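Local atomic coordinates of hyaluronoglucosaminidase (Apis mellifera, PDB entry 1FCQ), a protein that hydrolyses the internal glycosidic bonds of hyaluronan, as a family 56 glycosidase of bee venom and one of its major allergens. Residues 10-15 against 37-42; 16-21 against 44-49; 29-34 against 315-320; 261-266 against 297-302. One frame throughout, in Å; residues are numbered along the deposited sequence.

Four contacts illustrate how a TIM barrel of glycosidase family 56 joins strand, loop and helix. Contact 4 is the most central, its centre about 9 Å from that of the chain, and pairs two parallel barrel strands through regular backbone bonds. Contact 1 bridges strand 12-16, neighbour of 297-301, to a loop and is partly buried; the other three are buried. Contact 2 lies farther along the chain, 16-21 following 10-15 and 44-49 coming soon after 37-42. At similar depth, contact 1 uses backbone bonds beside the strand, contact 2 side chains and waters beyond its end. Contact 3, its centre about 23 Å from the chain's, joins helices 310-328 and 31-34 through charge and aromatic packing.

Contact 1 of 4, residues 10-15 against 37-42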
# COMPACT_ATOMS: atom_id res chain seq x y z
N GLU A 10 11.69 -14.80 12.57
CA GLU A 10 10.30 -14.46 12.99
C GLU A 10 9.41 -14.20 11.79
O GLU A 10 9.82 -13.61 10.79
CB GLU A 10 10.31 -13.25 13.93
CG GLU A 10 9.12 -13.16 14.86
CD GLU A 10 8.96 -11.81 15.53
OE1 GLU A 10 8.18 -11.73 16.50
OE2 GLU A 10 9.61 -10.83 15.11
N PHE A 11 8.17 -14.67 11.86
CA PHE A 11 7.22 -14.48 10.76
C PHE A 11 5.91 -14.00 11.38
O PHE A 11 5.30 -14.71 12.18
CB PHE A 11 7.08 -15.79 9.98
CG PHE A 11 6.35 -15.66 8.67
CD1 PHE A 11 7.02 -15.22 7.54
CD2 PHE A 11 5.00 -15.97 8.59
CE1 PHE A 11 6.35 -15.08 6.33
CE2 PHE A 11 4.34 -15.85 7.37
CZ PHE A 11 5.01 -15.41 6.25
N ASN A 12 5.50 -12.78 11.07
CA ASN A 12 4.32 -12.17 11.66
C ASN A 12 3.21 -11.91 10.65
O ASN A 12 3.41 -11.21 9.67
CB ASN A 12 4.71 -10.84 12.33
CG ASN A 12 5.70 -11.02 13.47
OD1 ASN A 12 6.71 -10.32 13.55
ND2 ASN A 12 5.39 -11.97 14.34
N VAL A 13 2.04 -12.49 10.91
CA VAL A 13 0.88 -12.26 10.03
C VAL A 13 -0.05 -11.30 10.75
O VAL A 13 -0.42 -11.52 11.90
CB VAL A 13 0.14 -13.54 9.63
CG1 VAL A 13 -0.99 -13.25 8.66
CG2 VAL A 13 1.13 -14.53 9.00
N TYR A 14 -0.40 -10.20 10.08
CA TYR A 14 -1.25 -9.18 10.70
C TYR A 14 -2.67 -9.11 10.18
O TYR A 14 -2.91 -9.18 8.98
CB TYR A 14 -0.62 -7.80 10.45
CG TYR A 14 0.69 -7.60 11.17
CD1 TYR A 14 1.90 -7.96 10.58
CD2 TYR A 14 0.69 -7.07 12.46
CE1 TYR A 14 3.09 -7.77 11.29
CE2 TYR A 14 1.87 -6.88 13.15
CZ TYR A 14 3.06 -7.23 12.54
OH TYR A 14 4.25 -7.06 13.23
N TRP A 15 -3.61 -8.91 11.13
CA TRP A 15 -5.01 -8.77 10.72
C TRP A 15 -5.30 -7.31 10.40
O TRP A 15 -5.27 -6.48 11.31
CB TRP A 15 -5.91 -9.22 11.87
CG TRP A 15 -7.36 -9.41 11.54
CD1 TRP A 15 -8.42 -8.70 12.02
CD2 TRP A 15 -7.93 -10.41 10.67
NE1 TRP A 15 -9.61 -9.18 11.52
CE2 TRP A 15 -9.32 -10.24 10.69
CE3 TRP A 15 -7.38 -11.44 9.91
CZ2 TRP A 15 -10.18 -11.06 9.96
CZ3 TRP A 15 -8.23 -12.26 9.18
CH2 TRP A 15 -9.61 -12.05 9.22
N GLY A 37 -3.41 -17.90 14.89
CA GLY A 37 -2.10 -17.36 15.21
C GLY A 37 -1.78 -16.05 14.51
O GLY A 37 -0.60 -15.69 14.38
N ILE A 38 -2.82 -15.35 14.08
CA ILE A 38 -2.62 -14.06 13.41
C ILE A 38 -2.57 -12.97 14.46
O ILE A 38 -3.30 -13.01 15.46
CB ILE A 38 -3.78 -13.81 12.43
CG1 ILE A 38 -3.76 -14.88 11.33
CG2 ILE A 38 -3.71 -12.41 11.84
CD1 ILE A 38 -5.10 -15.03 10.61
N LEU A 39 -1.65 -12.01 14.27
CA LEU A 39 -1.55 -10.89 15.20
C LEU A 39 -2.77 -9.99 15.01
O LEU A 39 -3.13 -9.60 13.88
CB LEU A 39 -0.26 -10.09 14.96
CG LEU A 39 1.03 -10.90 15.15
CD1 LEU A 39 2.23 -10.00 14.90
CD2 LEU A 39 1.11 -11.52 16.53
N GLN A 40 -3.43 -9.68 16.11
CA GLN A 40 -4.69 -8.96 16.13
C GLN A 40 -4.67 -7.85 17.17
O GLN A 40 -4.28 -8.05 18.33
CB GLN A 40 -5.81 -9.96 16.46
CG GLN A 40 -7.23 -9.44 16.40
CD GLN A 40 -8.24 -10.58 16.51
OE1 GLN A 40 -7.97 -11.62 17.13
NE2 GLN A 40 -9.39 -10.38 15.90
N ASN A 41 -5.08 -6.67 16.70
CA ASN A 41 -5.20 -5.53 17.60
C ASN A 41 -6.12 -5.85 18.77
O ASN A 41 -7.07 -6.62 18.61
CB ASN A 41 -5.77 -4.31 16.89
CG ASN A 41 -4.78 -3.65 15.94
OD1 ASN A 41 -3.59 -3.59 16.21
ND2 ASN A 41 -5.32 -3.13 14.86
N TRP A 42 -5.78 -5.29 19.92
CA TRP A 42 -6.59 -5.52 21.13
C TRP A 42 -8.05 -5.17 20.84
O TRP A 42 -8.41 -4.19 20.18
CB TRP A 42 -6.00 -4.67 22.26
CG TRP A 42 -6.73 -4.78 23.57
CD1 TRP A 42 -6.68 -5.81 24.44
CD2 TRP A 42 -7.62 -3.81 24.13
NE1 TRP A 42 -7.50 -5.56 25.53
CE2 TRP A 42 -8.07 -4.32 25.36
CE3 TRP A 42 -8.07 -2.55 23.71
CZ2 TRP A 42 -8.97 -3.62 26.17
CZ3 TRP A 42 -8.96 -1.86 24.51
CH2 TRP A 42 -9.38 -2.40 25.74
O HOH W 1 1.59 -14.42 13.12
O HOH W 2 -5.87 -6.43 14.01
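Leu39 lies alongside Tyr14 where strand 12-16 meets the loop 37-42, and its side chain can be followed outward atom by atom. CB rests 3.4 Å from Val13 O and also approaches Tyr14 CD2; CG stays close to the same carbonyl. With CG anti to the carbonyl carbon (chi1 -61°) and the chain extended beyond it, CD1 is carried over one face of the Tyr14 ring, 3.6 Å from Tyr14 CE2, in a CH-pi contact, and it also reaches Asn12 CB. The backbone of Leu39 holds this position from both its polar atoms: Leu39 N donates to Val13 O at 2.7 Å, and Trp15 N donates to Leu39 O at 2.9 Å. Ile38 packs beside it, its CG2 3.9 Å from Trp15 CB and its CG1 near Val13 CG1. Water extends the pairing past the single bridge, linking Val13 N to Gly37 O and Trp15 O to Asn41 N. Strand 12-16 bonds along its other edge to strand 297-301, so the loop covers the flank of a barrel strand. The loop thus pairs with the strand by main-chain bonds and water, which depend little on side-chain identity, while Leu39 and Ile38 add apolar packing.

Contact 2 of 4, residues 16-21 against 44-49; sequences NVPTFM and DKFRGE
The closest CA atoms are those of Pro18 and Phe46, 5.7 Å apart, with Pro18 at the centre of an inverse gamma turn. This is the loop that leaves the C-terminal end of barrel strand 12-16, the end at which TIM-barrel enzymes place their active sites, packed on the segment leading into strand 51-55. Phe46 does most of the covering. A chi1 of -168°, with CG trans to the main-chain N, turns the ring toward the 16-21 loop: CE1 meets Pro18 CB at 3.8 Å, and Asn16 ND2 lies 3.6 Å from the same CE1, its amide plane only 7° from that of the ring. Phe20, just after the turn, meets the base of the side chain, Phe20 CD2 touching Phe46 CB at 3.4 Å, while the two rings are inclined obliquely. Two waters connect Asn16 ND2 with Phe46 O, one of them weakly held by the amide, and Asn16 OD1 is bonded to Tyr265 OH. Asp44 supplies the direct polar link. Its carboxylate is shared with His23 and Gln40, and the Thr19 hydroxyl also accepts from Trp15 NE1. Thr19 OG1 donates to the syn lone pair of Asp44 OD2 at 2.7 Å.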
# COMPACT_ATOMS: atom_id res chain seq x y z
N ASN A 16 -5.61 -7.01 9.14
CA ASN A 16 -5.94 -5.63 8.76
C ASN A 16 -7.28 -5.61 8.01
O ASN A 16 -7.54 -4.88 7.07
CB ASN A 16 -4.82 -4.98 7.96
CG ASN A 16 -4.93 -3.48 7.77
OD1 ASN A 16 -4.56 -2.95 6.71
ND2 ASN A 16 -5.43 -2.74 8.78
N VAL A 17 -8.15 -6.52 8.45
CA VAL A 17 -9.51 -6.63 7.88
C VAL A 17 -10.39 -5.86 8.85
O VAL A 17 -10.25 -6.06 10.07
CB VAL A 17 -9.93 -8.10 7.79
CG1 VAL A 17 -11.37 -8.21 7.30
CG2 VAL A 17 -9.05 -8.92 6.87
N PRO A 18 -11.34 -5.05 8.42
CA PRO A 18 -12.13 -4.22 9.29
C PRO A 18 -13.32 -4.92 9.93
O PRO A 18 -14.44 -4.42 9.87
CB PRO A 18 -12.57 -3.06 8.40
CG PRO A 18 -12.67 -3.68 7.05
CD PRO A 18 -11.55 -4.71 6.99
N THR A 19 -13.01 -6.00 10.62
CA THR A 19 -14.03 -6.79 11.31
C THR A 19 -14.61 -6.04 12.48
O THR A 19 -15.67 -6.43 12.99
CB THR A 19 -13.48 -8.17 11.71
OG1 THR A 19 -12.17 -8.04 12.28
CG2 THR A 19 -13.40 -9.06 10.47
N PHE A 20 -14.09 -4.86 12.89
CA PHE A 20 -14.75 -4.07 13.92
C PHE A 20 -16.19 -3.76 13.53
O PHE A 20 -17.05 -3.64 14.41
CB PHE A 20 -13.97 -2.77 14.18
CG PHE A 20 -14.11 -1.76 13.09
CD1 PHE A 20 -15.10 -0.79 13.14
CD2 PHE A 20 -13.25 -1.76 12.00
CE1 PHE A 20 -15.25 0.13 12.12
CE2 PHE A 20 -13.38 -0.83 10.98
CZ PHE A 20 -14.38 0.12 11.05
N MET A 21 -16.49 -3.67 12.24
CA MET A 21 -17.82 -3.39 11.71
C MET A 21 -18.79 -4.52 12.02
O MET A 21 -20.01 -4.31 11.90
CB MET A 21 -17.76 -3.21 10.18
CG MET A 21 -16.64 -2.26 9.75
SD MET A 21 -16.40 -2.26 7.96
CE MET A 21 -18.01 -1.59 7.51
N ASP A 44 -9.98 -6.48 18.78
CA ASP A 44 -10.23 -6.50 17.35
C ASP A 44 -10.52 -5.09 16.83
O ASP A 44 -11.24 -4.90 15.84
CB ASP A 44 -11.33 -7.47 16.94
CG ASP A 44 -11.44 -7.70 15.45
OD1 ASP A 44 -10.40 -7.83 14.76
OD2 ASP A 44 -12.58 -7.70 14.93
N LYS A 45 -9.84 -4.09 17.40
CA LYS A 45 -10.00 -2.72 16.92
C LYS A 45 -9.32 -2.61 15.56
O LYS A 45 -8.36 -3.33 15.29
CB LYS A 45 -9.44 -1.72 17.94
CG LYS A 45 -10.41 -1.50 19.10
CD LYS A 45 -9.90 -0.38 20.01
CE LYS A 45 -10.87 -0.05 21.12
NZ LYS A 45 -10.31 1.01 22.02
N PHE A 46 -9.80 -1.69 14.72
CA PHE A 46 -9.19 -1.57 13.39
C PHE A 46 -7.77 -1.00 13.51
O PHE A 46 -6.87 -1.44 12.80
CB PHE A 46 -10.03 -0.71 12.44
CG PHE A 46 -9.60 -0.77 11.00
CD1 PHE A 46 -9.38 -1.99 10.37
CD2 PHE A 46 -9.44 0.40 10.28
CE1 PHE A 46 -8.99 -2.05 9.04
CE2 PHE A 46 -9.05 0.34 8.95
CZ PHE A 46 -8.82 -0.87 8.33
N ARG A 47 -7.64 0.01 14.37
CA ARG A 47 -6.33 0.63 14.56
C ARG A 47 -5.90 0.37 16.00
O ARG A 47 -6.66 0.78 16.89
CB ARG A 47 -6.36 2.13 14.28
CG ARG A 47 -6.70 2.42 12.82
CD ARG A 47 -6.76 3.90 12.48
NE ARG A 47 -7.06 3.97 11.05
CZ ARG A 47 -8.27 3.91 10.52
NH1 ARG A 47 -8.34 3.93 9.20
NH2 ARG A 47 -9.34 3.87 11.32
N GLY A 48 -4.75 -0.25 16.18
CA GLY A 48 -4.33 -0.55 17.55
C GLY A 48 -2.83 -0.76 17.63
O GLY A 48 -2.12 -0.34 16.73
N GLU A 49 -2.38 -1.47 18.67
CA GLU A 49 -0.96 -1.66 18.87
C GLU A 49 -0.24 -2.53 17.86
O GLU A 49 0.99 -2.40 17.76
CB GLU A 49 -0.66 -2.14 20.30
CG GLU A 49 -0.97 -3.58 20.58
CD GLU A 49 -2.41 -4.05 20.53
OE1 GLU A 49 -3.37 -3.27 20.49
OE2 GLU A 49 -2.55 -5.30 20.58
O HOH W 3 -6.04 -0.23 10.49
O HOH W 4 -6.42 -3.77 11.40
O HOH W 5 -11.16 -4.37 12.90

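Contact 3 of 4, residues 29-34 against 315-320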
# COMPACT_ATOMS: atom_id res chain seq x y z
N PHE A 29 -14.64 -11.95 16.06
CA PHE A 29 -13.52 -12.56 15.37
C PHE A 29 -12.35 -12.91 16.26
O PHE A 29 -11.18 -12.83 15.84
CB PHE A 29 -13.10 -11.61 14.21
CG PHE A 29 -14.10 -11.71 13.08
CD1 PHE A 29 -15.28 -11.00 13.12
CD2 PHE A 29 -13.85 -12.54 11.99
CE1 PHE A 29 -16.22 -11.10 12.10
CE2 PHE A 29 -14.78 -12.63 10.97
CZ PHE A 29 -15.95 -11.90 11.01
N GLU A 30 -12.59 -13.48 17.44
CA GLU A 30 -11.52 -13.90 18.32
C GLU A 30 -10.67 -15.02 17.74
O GLU A 30 -9.49 -15.14 18.06
CB GLU A 30 -12.05 -14.34 19.69
CG GLU A 30 -12.99 -13.33 20.32
CD GLU A 30 -14.46 -13.61 20.12
OE1 GLU A 30 -14.85 -14.18 19.07
OE2 GLU A 30 -15.22 -13.24 21.05
N GLU A 31 -11.20 -15.84 16.84
CA GLU A 31 -10.47 -16.93 16.24
C GLU A 31 -9.29 -16.46 15.41
O GLU A 31 -8.36 -17.25 15.26
CB GLU A 31 -11.35 -17.86 15.41
CG GLU A 31 -11.99 -17.20 14.21
CD GLU A 31 -13.35 -16.60 14.51
OE1 GLU A 31 -14.22 -16.71 13.62
OE2 GLU A 31 -13.59 -16.04 15.59
N VAL A 32 -9.30 -15.21 14.93
CA VAL A 32 -8.12 -14.73 14.19
C VAL A 32 -6.83 -15.00 14.93
O VAL A 32 -5.89 -15.55 14.37
CB VAL A 32 -8.30 -13.21 13.96
CG1 VAL A 32 -7.04 -12.55 13.42
CG2 VAL A 32 -9.44 -13.01 12.96
N SER A 33 -6.78 -14.57 16.20
CA SER A 33 -5.59 -14.75 17.01
C SER A 33 -5.66 -16.03 17.83
O SER A 33 -4.63 -16.68 18.01
CB SER A 33 -5.41 -13.56 17.95
OG SER A 33 -6.58 -13.27 18.69
N GLU A 34 -6.86 -16.39 18.29
CA GLU A 34 -6.95 -17.56 19.18
C GLU A 34 -6.77 -18.89 18.47
O GLU A 34 -6.24 -19.83 19.09
CB GLU A 34 -8.25 -17.53 19.97
CG GLU A 34 -8.41 -16.29 20.83
CD GLU A 34 -9.64 -16.31 21.71
OE1 GLU A 34 -10.54 -17.15 21.48
OE2 GLU A 34 -9.72 -15.46 22.63
N GLN A 315 -20.78 -14.41 6.30
CA GLN A 315 -20.18 -15.07 5.15
C GLN A 315 -18.65 -14.98 5.20
O GLN A 315 -17.94 -15.95 4.90
CB GLN A 315 -20.71 -14.51 3.83
CG GLN A 315 -20.27 -15.28 2.59
CD GLN A 315 -18.86 -15.01 2.11
OE1 GLN A 315 -18.37 -13.89 2.26
NE2 GLN A 315 -18.18 -16.00 1.55
N PHE A 316 -18.14 -13.81 5.61
CA PHE A 316 -16.69 -13.67 5.72
C PHE A 316 -16.13 -14.57 6.81
O PHE A 316 -15.10 -15.23 6.63
CB PHE A 316 -16.28 -12.19 5.93
CG PHE A 316 -14.77 -12.16 6.13
CD1 PHE A 316 -13.93 -12.52 5.09
CD2 PHE A 316 -14.24 -11.82 7.36
CE1 PHE A 316 -12.55 -12.51 5.27
CE2 PHE A 316 -12.86 -11.81 7.54
CZ PHE A 316 -12.03 -12.16 6.50
N ARG A 317 -16.84 -14.66 7.94
CA ARG A 317 -16.43 -15.52 9.04
C ARG A 317 -16.42 -16.98 8.58
O ARG A 317 -15.52 -17.74 8.87
CB ARG A 317 -17.34 -15.33 10.25
CG ARG A 317 -16.77 -15.98 11.51
CD ARG A 317 -17.50 -15.55 12.77
NE ARG A 317 -16.78 -15.87 13.99
CZ ARG A 317 -16.64 -15.17 15.11
NH1 ARG A 317 -17.14 -13.96 15.31
NH2 ARG A 317 -15.94 -15.65 16.13
N GLU A 318 -17.41 -17.38 7.77
CA GLU A 318 -17.43 -18.73 7.23
C GLU A 318 -16.20 -18.97 6.36
O GLU A 318 -15.51 -19.99 6.47
CB GLU A 318 -18.69 -18.88 6.40
CG GLU A 318 -19.14 -20.24 5.94
CD GLU A 318 -20.56 -20.16 5.37
OE1 GLU A 318 -20.64 -20.13 4.13
OE2 GLU A 318 -21.53 -20.11 6.16
N TYR A 319 -15.86 -17.99 5.50
CA TYR A 319 -14.68 -18.14 4.64
C TYR A 319 -13.42 -18.24 5.47
O TYR A 319 -12.49 -19.02 5.21
CB TYR A 319 -14.58 -16.96 3.66
CG TYR A 319 -13.35 -17.01 2.79
CD1 TYR A 319 -13.17 -17.95 1.79
CD2 TYR A 319 -12.34 -16.05 2.97
CE1 TYR A 319 -12.04 -17.96 0.99
CE2 TYR A 319 -11.22 -16.06 2.18
CZ TYR A 319 -11.05 -17.02 1.21
OH TYR A 319 -9.94 -17.01 0.41
N LEU A 320 -13.30 -17.39 6.51
CA LEU A 320 -12.18 -17.43 7.42
C LEU A 320 -12.00 -18.81 8.08
O LEU A 320 -10.90 -19.32 8.16
CB LEU A 320 -12.31 -16.37 8.52
CG LEU A 320 -11.31 -16.40 9.66
CD1 LEU A 320 -9.89 -16.16 9.12
CD2 LEU A 320 -11.61 -15.37 10.74
O HOH W 6 -17.49 -13.56 18.35
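Glu31 OE1 is gripped from two sides of helix 310-328, taking a weak, bent hydrogen bond from Arg317 NE at 2.7 Å, with an angle of 116° at the hydrogen, and a second bond from Asn321 ND2. The first belongs to a salt bridge, in which the Glu31 carboxylate is turned 41° from the guanidinium plane. The rest of the guanidinium is a worked example of one cation shared among several partners. Glu30 comes to its edge, where Arg317 NH2 makes a long, weak bond to Glu30 OE1 at 3.5 Å; water 6 joins the same carboxylate oxygen to Arg317 NH1. The extended arginine chain passes over the Phe29 ring in the opposite direction, leaving Arg317 CZ 4.8 Å from the ring centroid in a cation-pi contact over one face. Below this charged layer the packing is apolar. Phe29 CE2 touches Phe316 CD2 at 3.7 Å, although the two rings barely overlap. Leu320 CD2 reaches the edge of the Phe29 ring, 3.8 Å from Phe29 CD2, and also meets Val32 CG2. Trp15 of strand 12-16 touches both Val32 and Leu320, placing the barrel wall beneath them. A salt-bridge network over an apolar layer here binds helix 310-328, which follows barrel strand 297-301, to the short helix 31-34 on the outside of the TIM barrel.

Contact 4 of 4, residues 261-266 against 297-302; sequences KVLPYY and GFIIWG
Ile299, Tyr266 and Tyr265 bury the most surface where strands 261-267 and 297-301 run parallel in the wall of the TIM barrel. Ile299 is bonded through both its backbone polar atoms: Ile299 N donates to Pro264 O at 2.9 Å, and Tyr266 N donates to Ile299 O at 2.7 Å. Trp301 N then donates to Tyr266 O, completing the alternation expected of parallel pairing. On the face shared with Tyr265, the two branches of Ile299 part. CG2, anti to the backbone N, sits over one face of the Tyr265 ring in a CH-pi contact, 3.8 Å from its centroid. CD1 reaches back along the strand to Tyr265 CE1 at 3.5 Å and to Leu263 CB. Trp301 comes to the edge of that ring, Tyr265 CE2 3.8 Å from Trp301 CD1, the planes oblique at 53°. Beyond the two strands, Trp301 NE1 bonds to Tyr55 OH of strand 51-55, which belongs to the other parallel sheet of the barrel. Tyr266 belongs to the opposite face, with Ile300. Its CB passes near the Phe298 ring, and its side chain leads outward to helix 280-292, where Tyr266 OH bonds to Thr286. This helix connects the two strands, making a beta-alpha-beta crossover. At the start of the pairing, Gly297 O is buried with no polar partner in the model, and Pro264 CD lies 3.2 Å from Gly297 O.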
# COMPACT_ATOMS: atom_id res chain seq x y z
N LYS A 261 12.05 -4.53 7.19
CA LYS A 261 11.11 -5.66 7.19
C LYS A 261 10.33 -5.63 5.89
O LYS A 261 10.16 -4.56 5.30
CB LYS A 261 10.14 -5.47 8.36
CG LYS A 261 10.81 -5.52 9.73
CD LYS A 261 9.72 -5.56 10.80
CE LYS A 261 10.27 -6.04 12.13
NZ LYS A 261 9.17 -6.23 13.13
N VAL A 262 9.90 -6.79 5.42
CA VAL A 262 9.09 -6.91 4.21
C VAL A 262 7.79 -7.64 4.61
O VAL A 262 7.80 -8.79 5.04
CB VAL A 262 9.78 -7.64 3.06
CG1 VAL A 262 8.85 -7.90 1.87
CG2 VAL A 262 10.96 -6.79 2.57
N LEU A 263 6.67 -6.91 4.51
CA LEU A 263 5.35 -7.43 4.85
C LEU A 263 4.36 -7.13 3.72
O LEU A 263 3.72 -6.07 3.67
CB LEU A 263 4.82 -6.78 6.13
CG LEU A 263 5.57 -6.96 7.44
CD1 LEU A 263 4.94 -6.15 8.57
CD2 LEU A 263 5.58 -8.44 7.85
N PRO A 264 4.24 -8.06 2.78
CA PRO A 264 3.36 -7.87 1.65
C PRO A 264 1.91 -7.72 2.10
O PRO A 264 1.43 -8.37 3.02
CB PRO A 264 3.50 -9.17 0.85
CG PRO A 264 4.89 -9.62 1.18
CD PRO A 264 5.03 -9.31 2.66
N TYR A 265 1.19 -6.85 1.39
CA TYR A 265 -0.24 -6.62 1.60
C TYR A 265 -0.97 -7.70 0.79
O TYR A 265 -0.70 -7.87 -0.41
CB TYR A 265 -0.63 -5.20 1.13
CG TYR A 265 -1.02 -4.37 2.34
CD1 TYR A 265 -0.06 -3.84 3.20
CD2 TYR A 265 -2.34 -4.20 2.70
CE1 TYR A 265 -0.42 -3.16 4.35
CE2 TYR A 265 -2.74 -3.50 3.83
CZ TYR A 265 -1.75 -2.98 4.66
OH TYR A 265 -2.09 -2.31 5.81
N TYR A 266 -1.86 -8.43 1.46
CA TYR A 266 -2.54 -9.56 0.83
C TYR A 266 -4.05 -9.43 0.96
O TYR A 266 -4.56 -9.11 2.03
CB TYR A 266 -2.10 -10.81 1.59
CG TYR A 266 -2.39 -12.13 0.91
CD1 TYR A 266 -1.47 -12.72 0.08
CD2 TYR A 266 -3.62 -12.76 1.10
CE1 TYR A 266 -1.73 -13.93 -0.57
CE2 TYR A 266 -3.88 -13.97 0.49
CZ TYR A 266 -2.94 -14.54 -0.34
OH TYR A 266 -3.24 -15.74 -0.96
N GLY A 297 6.57 -11.81 7.07
CA GLY A 297 5.18 -12.07 7.40
C GLY A 297 4.36 -11.45 6.26
O GLY A 297 4.86 -11.27 5.15
N PHE A 298 3.09 -11.15 6.54
CA PHE A 298 2.24 -10.52 5.53
C PHE A 298 1.06 -9.91 6.30
O PHE A 298 0.86 -10.23 7.46
CB PHE A 298 1.76 -11.41 4.40
CG PHE A 298 1.08 -12.68 4.79
CD1 PHE A 298 -0.29 -12.75 4.91
CD2 PHE A 298 1.83 -13.83 5.03
CE1 PHE A 298 -0.92 -13.93 5.27
CE2 PHE A 298 1.21 -15.00 5.42
CZ PHE A 298 -0.17 -15.05 5.53
N ILE A 299 0.35 -9.04 5.59
CA ILE A 299 -0.77 -8.31 6.18
C ILE A 299 -2.03 -8.65 5.39
O ILE A 299 -2.07 -8.47 4.17
CB ILE A 299 -0.49 -6.79 6.10
CG1 ILE A 299 0.72 -6.46 6.98
CG2 ILE A 299 -1.70 -5.99 6.55
CD1 ILE A 299 1.43 -5.18 6.58
N ILE A 300 -3.03 -9.17 6.09
CA ILE A 300 -4.29 -9.54 5.43
C ILE A 300 -5.20 -8.32 5.46
O ILE A 300 -5.58 -7.86 6.55
CB ILE A 300 -4.97 -10.71 6.14
CG1 ILE A 300 -4.00 -11.89 6.21
CG2 ILE A 300 -6.28 -11.06 5.45
CD1 ILE A 300 -4.50 -12.99 7.12
N TRP A 301 -5.59 -7.83 4.31
CA TRP A 301 -6.43 -6.65 4.23
C TRP A 301 -7.86 -7.01 3.82
O TRP A 301 -8.05 -8.04 3.19
CB TRP A 301 -5.81 -5.68 3.21
CG TRP A 301 -6.55 -4.39 3.07
CD1 TRP A 301 -6.53 -3.32 3.93
CD2 TRP A 301 -7.46 -4.04 2.02
NE1 TRP A 301 -7.36 -2.33 3.47
CE2 TRP A 301 -7.93 -2.74 2.30
CE3 TRP A 301 -7.89 -4.68 0.86
CZ2 TRP A 301 -8.85 -2.10 1.47
CZ3 TRP A 301 -8.79 -4.03 0.03
CH2 TRP A 301 -9.28 -2.75 0.35
N GLY A 302 -8.78 -6.13 4.19
CA GLY A 302 -10.15 -6.26 3.69
C GLY A 302 -10.74 -4.87 3.47
O GLY A 302 -10.33 -3.90 4.09